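Local coordinates for conserved hypothetical exported protein (Bacteroides fragilis, PDB 4JJA), which probably acts as an exo-beta-N-acetylmuramidase that trims peptidoglycan, though its own activity is not established, at residues K93-M99 with D128-Y133; R115-I121 with S161-L166; P143-H148 with Y205-Y211. All coordinates share one frame; numbering follows the deposited sequence.

Contact 1: residues K93-M99 with D128-Y133; sequences KPSEASM and DACAEY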
loop_
_atom_site.group_PDB
_atom_site.type_symbol
_atom_site.label_atom_id
_atom_site.label_comp_id
_atom_site.label_asym_id
_atom_site.label_seq_id
_atom_site.Cartn_x
_atom_site.Cartn_y
_atom_site.Cartn_z
ATOM N N LYS A 93 13.323 -5.142 -11.170
ATOM C CA LYS A 93 14.670 -4.805 -10.701
ATOM C C LYS A 93 15.397 -3.732 -11.533
ATOM O O LYS A 93 14.996 -3.418 -12.682
ATOM C CB LYS A 93 15.566 -6.064 -10.648
ATOM C CG LYS A 93 15.730 -6.683 -9.260
ATOM C CD LYS A 93 16.923 -7.613 -9.180
ATOM C CE LYS A 93 16.842 -8.491 -7.936
ATOM N NZ LYS A 93 18.155 -9.169 -7.623
ATOM N N PRO A 94 16.488 -3.186 -10.955
ATOM C CA PRO A 94 17.434 -2.322 -11.658
ATOM C C PRO A 94 18.526 -3.090 -12.423
ATOM O O PRO A 94 18.922 -4.194 -12.021
ATOM C CB PRO A 94 18.100 -1.541 -10.514
ATOM C CG PRO A 94 17.251 -1.813 -9.295
ATOM C CD PRO A 94 16.763 -3.174 -9.504
ATOM N N SER A 95 19.048 -2.465 -13.479
ATOM C CA SER A 95 20.176 -3.030 -14.225
ATOM C C SER A 95 21.466 -2.985 -13.409
ATOM O O SER A 95 21.587 -2.188 -12.470
ATOM C CB SER A 95 20.403 -2.281 -15.552
ATOM O OG SER A 95 20.775 -0.922 -15.361
ATOM N N GLU A 96 22.414 -3.846 -13.772
ATOM C CA GLU A 96 23.770 -3.839 -13.185
ATOM C C GLU A 96 24.405 -2.461 -13.341
ATOM O O GLU A 96 24.997 -1.941 -12.375
ATOM C CB GLU A 96 24.677 -4.908 -13.829
ATOM C CG GLU A 96 26.048 -5.075 -13.112
ATOM C CD GLU A 96 27.103 -5.882 -13.882
ATOM O OE1 GLU A 96 26.950 -6.064 -15.115
ATOM O OE2 GLU A 96 28.107 -6.315 -13.239
ATOM N N ALA A 97 24.249 -1.852 -14.531
ATOM C CA ALA A 97 24.808 -0.534 -14.794
ATOM C C ALA A 97 24.304 0.465 -13.762
ATOM O O ALA A 97 25.097 1.233 -13.196
ATOM C CB ALA A 97 24.496 -0.044 -16.233
ATOM N N SER A 98 22.993 0.415 -13.467
ATOM C CA SER A 98 22.401 1.378 -12.550
ATOM C C SER A 98 22.899 1.127 -11.134
ATOM O O SER A 98 23.219 2.059 -10.439
ATOM C CB SER A 98 20.865 1.315 -12.598
ATOM O OG SER A 98 20.401 1.769 -13.852
HETATM N N MSE A 99 23.009 -0.127 -10.741
HETATM C CA MSE A 99 23.469 -0.459 -9.393
HETATM C C MSE A 99 24.877 0.022 -9.128
HETATM O O MSE A 99 25.210 0.418 -8.022
HETATM C CB MSE A 99 23.400 -1.964 -9.163
HETATM C CG MSE A 99 21.991 -2.549 -9.262
HETATM SE SE MSE A 99 20.745 -1.790 -8.037
HETATM C CE MSE A 99 21.687 -2.200 -6.383
ATOM N N ASP A 128 16.619 -6.833 -2.678
ATOM C CA ASP A 128 17.315 -7.996 -3.261
ATOM C C ASP A 128 18.549 -7.550 -4.093
ATOM O O ASP A 128 19.638 -8.075 -3.923
ATOM C CB ASP A 128 16.343 -8.764 -4.109
ATOM C CG ASP A 128 16.886 -10.098 -4.580
ATOM O OD1 ASP A 128 17.442 -10.824 -3.733
ATOM O OD2 ASP A 128 16.598 -10.417 -5.743
ATOM N N ALA A 129 18.341 -6.519 -4.895
ATOM C CA ALA A 129 19.407 -5.974 -5.739
ATOM C C ALA A 129 20.496 -5.375 -4.875
ATOM O O ALA A 129 21.684 -5.580 -5.103
ATOM C CB ALA A 129 18.859 -4.984 -6.719
ATOM N N CYS A 130 20.115 -4.580 -3.885
ATOM C CA CYS A 130 21.098 -3.981 -3.004
ATOM C C CYS A 130 21.890 -5.027 -2.224
ATOM O O CYS A 130 23.110 -4.877 -2.044
ATOM C CB CYS A 130 20.427 -2.947 -2.095
ATOM S SG CYS A 130 19.954 -1.373 -2.899
ATOM N N ALA A 131 21.231 -6.110 -1.853
ATOM C CA ALA A 131 21.879 -7.193 -1.145
ATOM C C ALA A 131 22.933 -7.809 -2.066
ATOM O O ALA A 131 24.083 -8.008 -1.649
ATOM C CB ALA A 131 20.884 -8.286 -0.693
ATOM N N GLU A 132 22.537 -8.082 -3.312
ATOM C CA GLU A 132 23.425 -8.788 -4.272
ATOM C C GLU A 132 24.649 -7.903 -4.557
ATOM O O GLU A 132 25.774 -8.410 -4.733
ATOM C CB GLU A 132 22.622 -9.091 -5.550
ATOM C CG GLU A 132 23.351 -9.937 -6.625
ATOM C CD GLU A 132 22.514 -10.203 -7.879
ATOM O OE1 GLU A 132 21.300 -9.859 -7.930
ATOM O OE2 GLU A 132 23.101 -10.749 -8.850
ATOM N N TYR A 133 24.455 -6.591 -4.661
ATOM C CA TYR A 133 25.510 -5.638 -5.033
ATOM C C TYR A 133 26.182 -4.918 -3.859
ATOM O O TYR A 133 26.953 -3.981 -4.060
ATOM C CB TYR A 133 24.970 -4.620 -6.056
ATOM C CG TYR A 133 24.775 -5.210 -7.419
ATOM C CD1 TYR A 133 23.640 -5.915 -7.745
ATOM C CD2 TYR A 133 25.794 -5.110 -8.379
ATOM C CE1 TYR A 133 23.467 -6.481 -8.997
ATOM C CE2 TYR A 133 25.642 -5.680 -9.646
ATOM C CZ TYR A 133 24.480 -6.370 -9.942
ATOM O OH TYR A 133 24.309 -6.939 -11.188
#
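Met99 and Tyr133 make the apolar half of this contact, in which the short helix 96-99 rests on the C-terminal end of helix 119-132 within the Rossmann-like N-terminal region. The CB of Met99, a selenomethionine, lies over one face of the Tyr133 ring, 4.0 Å from its centroid and 15° off the normal, a CH-pi contact. Bends at chi2 and chi3 (-59° and -58°) then turn the chain back to the helix: SE meets Ala129 CB at 3.9 Å and CE packs against Cys130 SG and the carbonyl of Ala129. Pro94 CD reaches the same Ala129 methyl from the loop preceding the short helix. Farther out on the ring, Glu96 presents its aliphatic part, CG lying 3.2 Å from Tyr133 OH.

Polar contacts border the other side. The extended chain of Lys93 runs past Ala129 CB to a salt-bridge network with two acidic residues one helical turn apart, Asp128 and Glu132. Outside the contact, Arg135 donates to the carbonyl of Met99, and the loop residue Arg193 packs on Glu132. In the network, Lys93 NZ is 2.7 Å from Asp128 OD2, a weak hydrogen bond within the salt bridge, and 3.2 Å from Glu132 OE1.

Contact 2: residues R115-I121 with S161-L166; sequences RFYTYYI and SGVGGL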
loop_
_atom_site.group_PDB
_atom_site.type_symbol
_atom_site.label_atom_id
_atom_site.label_comp_id
_atom_site.label_asym_id
_atom_site.label_seq_id
_atom_site.Cartn_x
_atom_site.Cartn_y
_atom_site.Cartn_z
ATOM N N ARG A 115 -1.609 -5.331 1.708
ATOM C CA ARG A 115 -0.830 -6.335 0.951
ATOM C C ARG A 115 -0.943 -6.194 -0.565
ATOM O O ARG A 115 -0.032 -6.530 -1.282
ATOM C CB ARG A 115 -1.249 -7.719 1.404
ATOM C CG ARG A 115 -0.396 -8.846 0.905
ATOM C CD ARG A 115 -0.864 -10.177 1.422
ATOM N NE ARG A 115 -2.150 -10.542 0.904
ATOM C CZ ARG A 115 -3.075 -11.245 1.565
ATOM N NH1 ARG A 115 -2.881 -11.641 2.819
ATOM N NH2 ARG A 115 -4.250 -11.512 0.956
ATOM N N PHE A 116 -2.064 -5.685 -1.049
ATOM C CA PHE A 116 -2.318 -5.525 -2.459
ATOM C C PHE A 116 -2.044 -4.124 -2.970
ATOM O O PHE A 116 -2.311 -3.835 -4.146
ATOM C CB PHE A 116 -3.699 -6.059 -2.872
ATOM C CG PHE A 116 -4.830 -5.725 -1.949
ATOM C CD1 PHE A 116 -5.242 -4.409 -1.766
ATOM C CD2 PHE A 116 -5.515 -6.732 -1.283
ATOM C CE1 PHE A 116 -6.320 -4.090 -0.927
ATOM C CE2 PHE A 116 -6.583 -6.419 -0.450
ATOM C CZ PHE A 116 -6.969 -5.103 -0.258
ATOM N N TYR A 117 -1.410 -3.271 -2.135
ATOM C CA TYR A 117 -0.869 -1.969 -2.558
ATOM C C TYR A 117 0.633 -2.181 -2.607
ATOM O O TYR A 117 1.244 -2.426 -1.573
ATOM C CB TYR A 117 -1.273 -0.909 -1.575
ATOM C CG TYR A 117 -1.032 0.506 -2.084
ATOM C CD1 TYR A 117 -2.021 1.166 -2.770
ATOM C CD2 TYR A 117 0.129 1.206 -1.795
ATOM C CE1 TYR A 117 -1.879 2.439 -3.217
ATOM C CE2 TYR A 117 0.321 2.501 -2.238
ATOM C CZ TYR A 117 -0.700 3.118 -2.958
ATOM O OH TYR A 117 -0.489 4.418 -3.368
ATOM N N THR A 118 1.197 -2.013 -3.813
ATOM C CA THR A 118 2.419 -2.724 -4.260
ATOM C C THR A 118 3.768 -2.101 -4.082
ATOM O O THR A 118 4.768 -2.676 -4.505
ATOM C CB THR A 118 2.348 -3.096 -5.781
ATOM O OG1 THR A 118 2.332 -1.927 -6.606
ATOM C CG2 THR A 118 1.113 -3.938 -6.047
ATOM N N TYR A 119 3.839 -0.946 -3.453
ATOM C CA TYR A 119 5.159 -0.302 -3.280
ATOM C C TYR A 119 6.132 -1.188 -2.501
ATOM O O TYR A 119 7.308 -1.195 -2.807
ATOM C CB TYR A 119 5.079 1.039 -2.565
ATOM C CG TYR A 119 4.336 2.126 -3.277
ATOM C CD1 TYR A 119 4.083 2.061 -4.648
ATOM C CD2 TYR A 119 3.890 3.228 -2.565
ATOM C CE1 TYR A 119 3.385 3.113 -5.291
ATOM C CE2 TYR A 119 3.217 4.247 -3.196
ATOM C CZ TYR A 119 2.956 4.161 -4.550
ATOM O OH TYR A 119 2.275 5.192 -5.206
ATOM N N TYR A 120 5.664 -1.973 -1.523
ATOM C CA TYR A 120 6.586 -2.802 -0.790
ATOM C C TYR A 120 7.204 -3.889 -1.687
ATOM O O TYR A 120 8.291 -4.402 -1.389
ATOM C CB TYR A 120 5.958 -3.431 0.483
ATOM C CG TYR A 120 4.987 -4.558 0.200
ATOM C CD1 TYR A 120 5.396 -5.864 0.092
ATOM C CD2 TYR A 120 3.664 -4.288 -0.028
ATOM C CE1 TYR A 120 4.521 -6.898 -0.219
ATOM C CE2 TYR A 120 2.763 -5.283 -0.364
ATOM C CZ TYR A 120 3.184 -6.600 -0.468
ATOM O OH TYR A 120 2.327 -7.622 -0.810
ATOM N N ILE A 121 6.488 -4.292 -2.751
ATOM C CA ILE A 121 7.042 -5.313 -3.663
ATOM C C ILE A 121 8.193 -4.703 -4.435
ATOM O O ILE A 121 9.240 -5.313 -4.546
ATOM C CB ILE A 121 5.984 -5.912 -4.591
ATOM C CG1 ILE A 121 4.877 -6.584 -3.754
ATOM C CG2 ILE A 121 6.623 -6.865 -5.586
ATOM C CD1 ILE A 121 3.790 -7.283 -4.559
ATOM N N SER A 161 1.604 -13.263 -5.980
ATOM C CA SER A 161 1.340 -12.658 -7.276
ATOM C C SER A 161 1.845 -11.225 -7.325
ATOM O O SER A 161 2.348 -10.711 -6.324
ATOM C CB SER A 161 -0.142 -12.676 -7.588
ATOM O OG SER A 161 -0.805 -11.663 -6.876
ATOM N N GLY A 162 1.487 -10.545 -8.413
ATOM C CA GLY A 162 1.683 -9.127 -8.526
ATOM C C GLY A 162 0.962 -8.270 -7.528
ATOM O O GLY A 162 1.310 -7.097 -7.365
ATOM N N VAL A 163 -0.077 -8.819 -6.909
ATOM C CA VAL A 163 -0.832 -8.086 -5.900
ATOM C C VAL A 163 -0.660 -8.719 -4.489
ATOM O O VAL A 163 -1.436 -8.453 -3.593
ATOM C CB VAL A 163 -2.347 -7.976 -6.273
ATOM C CG1 VAL A 163 -2.595 -7.219 -7.595
ATOM C CG2 VAL A 163 -3.030 -9.354 -6.296
ATOM N N GLY A 164 0.408 -9.467 -4.263
ATOM C CA GLY A 164 0.669 -10.097 -2.973
ATOM C C GLY A 164 2.021 -10.784 -2.936
ATOM O O GLY A 164 2.190 -11.890 -3.478
ATOM N N GLY A 165 3.002 -10.137 -2.326
ATOM C CA GLY A 165 4.387 -10.541 -2.460
ATOM C C GLY A 165 5.027 -11.214 -1.279
ATOM O O GLY A 165 6.146 -11.716 -1.403
ATOM N N LEU A 166 4.362 -11.239 -0.124
ATOM C CA LEU A 166 4.937 -11.738 1.121
ATOM C C LEU A 166 3.855 -12.481 1.911
ATOM O O LEU A 166 2.664 -12.153 1.757
ATOM C CB LEU A 166 5.457 -10.575 1.944
ATOM C CG LEU A 166 6.622 -9.785 1.381
ATOM C CD1 LEU A 166 6.899 -8.540 2.229
ATOM C CD2 LEU A 166 7.913 -10.683 1.242
HETATM O O HOH W 1 -2.801 -10.000 -1.793
#
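Val163, Tyr120 and Leu166 bury the most surface where the start of helix 119-132 and the loop before it meet the long connection between strand 136-140 and helix 176-185 of the Rossmann-like region. Tyr120 is gripped through its hydroxyl. Gly165 N donates to Tyr120 OH over 3.0 Å in a nearly straight bond (173°), approaching the ring edge near its plane, while the same hydroxyl gives its proton to Arg115 O at 2.6 Å, in the carbonyl plane and on a lone pair. The latter bond stays within residues 115-121 and the former crosses; together they hold the hydroxyl in place. With CG between the backbone N and the carbonyl carbon (chi1 74°), the ring lies with Ile121 CG1 over the rim of one face. Leu166 CD1 comes obliquely to Tyr120 CD1 at 3.7 Å; Leu179 of helix 176-185 touches both side chains.

Val163 works largely through its backbone. Its carbonyl O receives a CA-H...O contact from Phe116 CA at 3.3 Å and lies 2.7 Å from a water that accepts from Arg115 NE and probably donates to Val163 O. The guanidinium is also held by the carbonyls of Ile168 and Pro153 through NH1. Val163 CB packs against Phe116 CB.

The loop contains a type I beta turn from Ser161 to Gly164, and Ser161 OG accepts from Val163 N, an ST turn.

Contact 3: residues P143-H148 with Y205-Y211; sequences PNPNGH and YTHQTMY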
loop_
_atom_site.group_PDB
_atom_site.type_symbol
_atom_site.label_atom_id
_atom_site.label_comp_id
_atom_site.label_asym_id
_atom_site.label_seq_id
_atom_site.Cartn_x
_atom_site.Cartn_y
_atom_site.Cartn_z
ATOM N N PRO A 143 4.558 7.152 8.389
ATOM C CA PRO A 143 3.509 6.363 9.012
ATOM C C PRO A 143 2.749 5.456 8.074
ATOM O O PRO A 143 2.669 5.739 6.885
ATOM C CB PRO A 143 2.548 7.430 9.597
ATOM C CG PRO A 143 3.423 8.579 9.864
ATOM C CD PRO A 143 4.375 8.582 8.682
ATOM N N ASN A 144 2.207 4.382 8.640
ATOM C CA ASN A 144 1.210 3.579 7.958
ATOM C C ASN A 144 -0.144 4.103 8.411
ATOM O O ASN A 144 -0.455 3.994 9.597
ATOM C CB ASN A 144 1.406 2.110 8.339
ATOM C CG ASN A 144 0.405 1.184 7.692
ATOM O OD1 ASN A 144 -0.598 1.635 7.119
ATOM N ND2 ASN A 144 0.647 -0.129 7.848
ATOM N N PRO A 145 -0.967 4.679 7.506
ATOM C CA PRO A 145 -2.256 5.207 7.945
ATOM C C PRO A 145 -3.222 4.126 8.412
ATOM O O PRO A 145 -4.206 4.416 9.062
ATOM C CB PRO A 145 -2.777 5.918 6.697
ATOM C CG PRO A 145 -2.143 5.148 5.551
ATOM C CD PRO A 145 -0.771 4.807 6.042
ATOM N N ASN A 146 -2.925 2.875 8.051
ATOM C CA ASN A 146 -3.634 1.683 8.506
ATOM C C ASN A 146 -2.734 0.840 9.441
ATOM O O ASN A 146 -2.867 -0.375 9.524
ATOM C CB ASN A 146 -4.151 0.866 7.297
ATOM C CG ASN A 146 -5.366 1.500 6.681
ATOM O OD1 ASN A 146 -6.377 1.712 7.384
ATOM N ND2 ASN A 146 -5.349 1.705 5.365
ATOM N N GLY A 147 -1.863 1.511 10.173
ATOM C CA GLY A 147 -0.924 0.865 11.075
ATOM C C GLY A 147 -1.489 0.488 12.412
ATOM O O GLY A 147 -0.758 -0.094 13.223
ATOM N N HIS A 148 -2.750 0.805 12.644
ATOM C CA HIS A 148 -3.382 0.651 13.933
ATOM C C HIS A 148 -3.983 -0.725 14.135
ATOM O O HIS A 148 -4.502 -1.002 15.232
ATOM C CB HIS A 148 -4.462 1.724 14.142
ATOM C CG HIS A 148 -5.480 1.781 13.039
ATOM N ND1 HIS A 148 -5.148 2.215 11.773
ATOM C CD2 HIS A 148 -6.791 1.439 13.000
ATOM C CE1 HIS A 148 -6.226 2.134 11.000
ATOM N NE2 HIS A 148 -7.247 1.680 11.723
ATOM N N TYR A 205 5.129 8.883 17.114
ATOM C CA TYR A 205 4.338 7.902 16.340
ATOM C C TYR A 205 4.291 6.559 17.049
ATOM O O TYR A 205 5.321 6.010 17.437
ATOM C CB TYR A 205 4.973 7.704 14.940
ATOM C CG TYR A 205 4.184 6.766 14.057
ATOM C CD1 TYR A 205 2.898 7.060 13.641
ATOM C CD2 TYR A 205 4.739 5.570 13.616
ATOM C CE1 TYR A 205 2.192 6.137 12.885
ATOM C CE2 TYR A 205 4.024 4.654 12.827
ATOM C CZ TYR A 205 2.764 4.969 12.431
ATOM O OH TYR A 205 2.046 4.047 11.658
ATOM N N THR A 206 3.064 6.051 17.244
ATOM C CA THR A 206 2.817 4.718 17.749
ATOM C C THR A 206 1.906 4.018 16.753
ATOM O O THR A 206 1.315 4.643 15.861
ATOM C CB THR A 206 2.097 4.738 19.115
ATOM O OG1 THR A 206 0.767 5.185 18.903
ATOM C CG2 THR A 206 2.857 5.646 20.115
ATOM N N HIS A 207 1.690 2.726 16.979
ATOM C CA HIS A 207 0.667 1.952 16.236
ATOM C C HIS A 207 -0.781 2.177 16.684
ATOM O O HIS A 207 -1.701 1.404 16.345
ATOM C CB HIS A 207 1.031 0.481 16.210
ATOM C CG HIS A 207 2.192 0.184 15.327
ATOM N ND1 HIS A 207 2.055 0.025 13.961
ATOM C CD2 HIS A 207 3.513 0.055 15.595
ATOM C CE1 HIS A 207 3.246 -0.213 13.434
ATOM N NE2 HIS A 207 4.150 -0.190 14.399
ATOM N N GLN A 208 -0.988 3.239 17.438
ATOM C CA GLN A 208 -2.329 3.858 17.558
ATOM C C GLN A 208 -2.492 5.202 16.921
ATOM O O GLN A 208 -3.632 5.669 16.796
ATOM C CB GLN A 208 -2.706 3.973 19.041
ATOM C CG GLN A 208 -3.031 2.658 19.657
ATOM C CD GLN A 208 -3.475 2.798 21.114
ATOM O OE1 GLN A 208 -4.578 3.265 21.373
ATOM N NE2 GLN A 208 -2.620 2.424 22.039
ATOM N N THR A 209 -1.384 5.828 16.488
ATOM C CA THR A 209 -1.476 7.123 15.899
ATOM C C THR A 209 -2.238 7.008 14.580
ATOM O O THR A 209 -1.921 6.138 13.768
ATOM C CB THR A 209 -0.097 7.672 15.594
ATOM O OG1 THR A 209 0.687 7.688 16.777
ATOM C CG2 THR A 209 -0.134 9.082 14.945
HETATM N N MSE A 210 -3.154 7.922 14.318
HETATM C CA MSE A 210 -3.953 7.980 13.104
HETATM C C MSE A 210 -3.458 9.096 12.226
HETATM O O MSE A 210 -4.070 10.166 12.143
HETATM C CB MSE A 210 -5.436 8.152 13.438
HETATM C CG MSE A 210 -5.931 7.097 14.427
HETATM SE SE MSE A 210 -5.652 5.243 13.923
HETATM C CE MSE A 210 -6.712 5.222 12.298
ATOM N N TYR A 211 -2.328 8.868 11.568
ATOM C CA TYR A 211 -1.740 9.839 10.678
ATOM C C TYR A 211 -2.564 10.009 9.449
ATOM O O TYR A 211 -2.968 9.025 8.831
ATOM C CB TYR A 211 -0.340 9.424 10.323
ATOM C CG TYR A 211 0.395 10.340 9.367
ATOM C CD1 TYR A 211 1.004 11.514 9.784
ATOM C CD2 TYR A 211 0.553 9.990 8.029
ATOM C CE1 TYR A 211 1.719 12.282 8.904
ATOM C CE2 TYR A 211 1.283 10.739 7.155
ATOM C CZ TYR A 211 1.894 11.889 7.608
ATOM O OH TYR A 211 2.623 12.623 6.676
HETATM O O HOH W 2 -0.924 6.323 11.201
HETATM O O HOH W 3 -4.527 7.042 10.014
HETATM O O HOH W 4 -2.867 4.051 11.980
#
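Pro143 is wedged between two tyrosines in the tightly packed part of this contact. Its CG sits over one face of the Tyr211 ring, 3.7 Å from the centroid, in a CH-pi contact, while Pro143 CB meets Tyr205 CE1 at 3.6 Å. With CG anti to the backbone N (chi1 -177°), Tyr205 extends past the proline so that its hydroxyl accepts from Asn144 N at 3.0 Å.

Both partners are loops that follow neighbouring parallel strands of the Rossmann-like sheet, 136-140 and 197-200, and each contains a type I turn, Asn144-Gly147 and Thr206-Thr209. The former is also an Asx turn, with Asn144 OD1 accepting from Asn146 N. In one of its two conformers, His207 donates from ND1 to Gly147 O at 2.9 Å, nearly in its own ring plane, and NE2 is hydrogen-bonded to Glu178. His148 CA makes a CA-H...O contact with His207 O.

Waters bridge the looser side. One accepts from Tyr211 N and probably donates to Asn144 O and Thr209 O; a second links Pro145 O to Tyr211 O. Even at this margin one CH-pi contact is close: the bent chain of Met210, a selenomethionine, brings CE over the centre of the His148 ring, 3.4 Å from the centroid, with Trp298 edge-to-face to the same imidazole.

Overall arrangement
All three contacts belong to the Rossmann-like N-terminal region, with its six-stranded parallel sheet. Contacts 1 and 2 use opposite ends of helix 119-132: contact 2 takes in its first turn and the loop before it, contact 1 its last turn, and their centres are about 20 Å apart. Contact 3 lies about 20 Å from contact 2 and about 32 Å from contact 1, centre to centre, and none touches another. Along the chain contact 1 closes before contact 3 opens, while the segments of contact 2 alternate with those of both. The connection between strand 136-140 and helix 176-185 supplies a segment to contacts 2 and 3, so one long loop is held at two separate places.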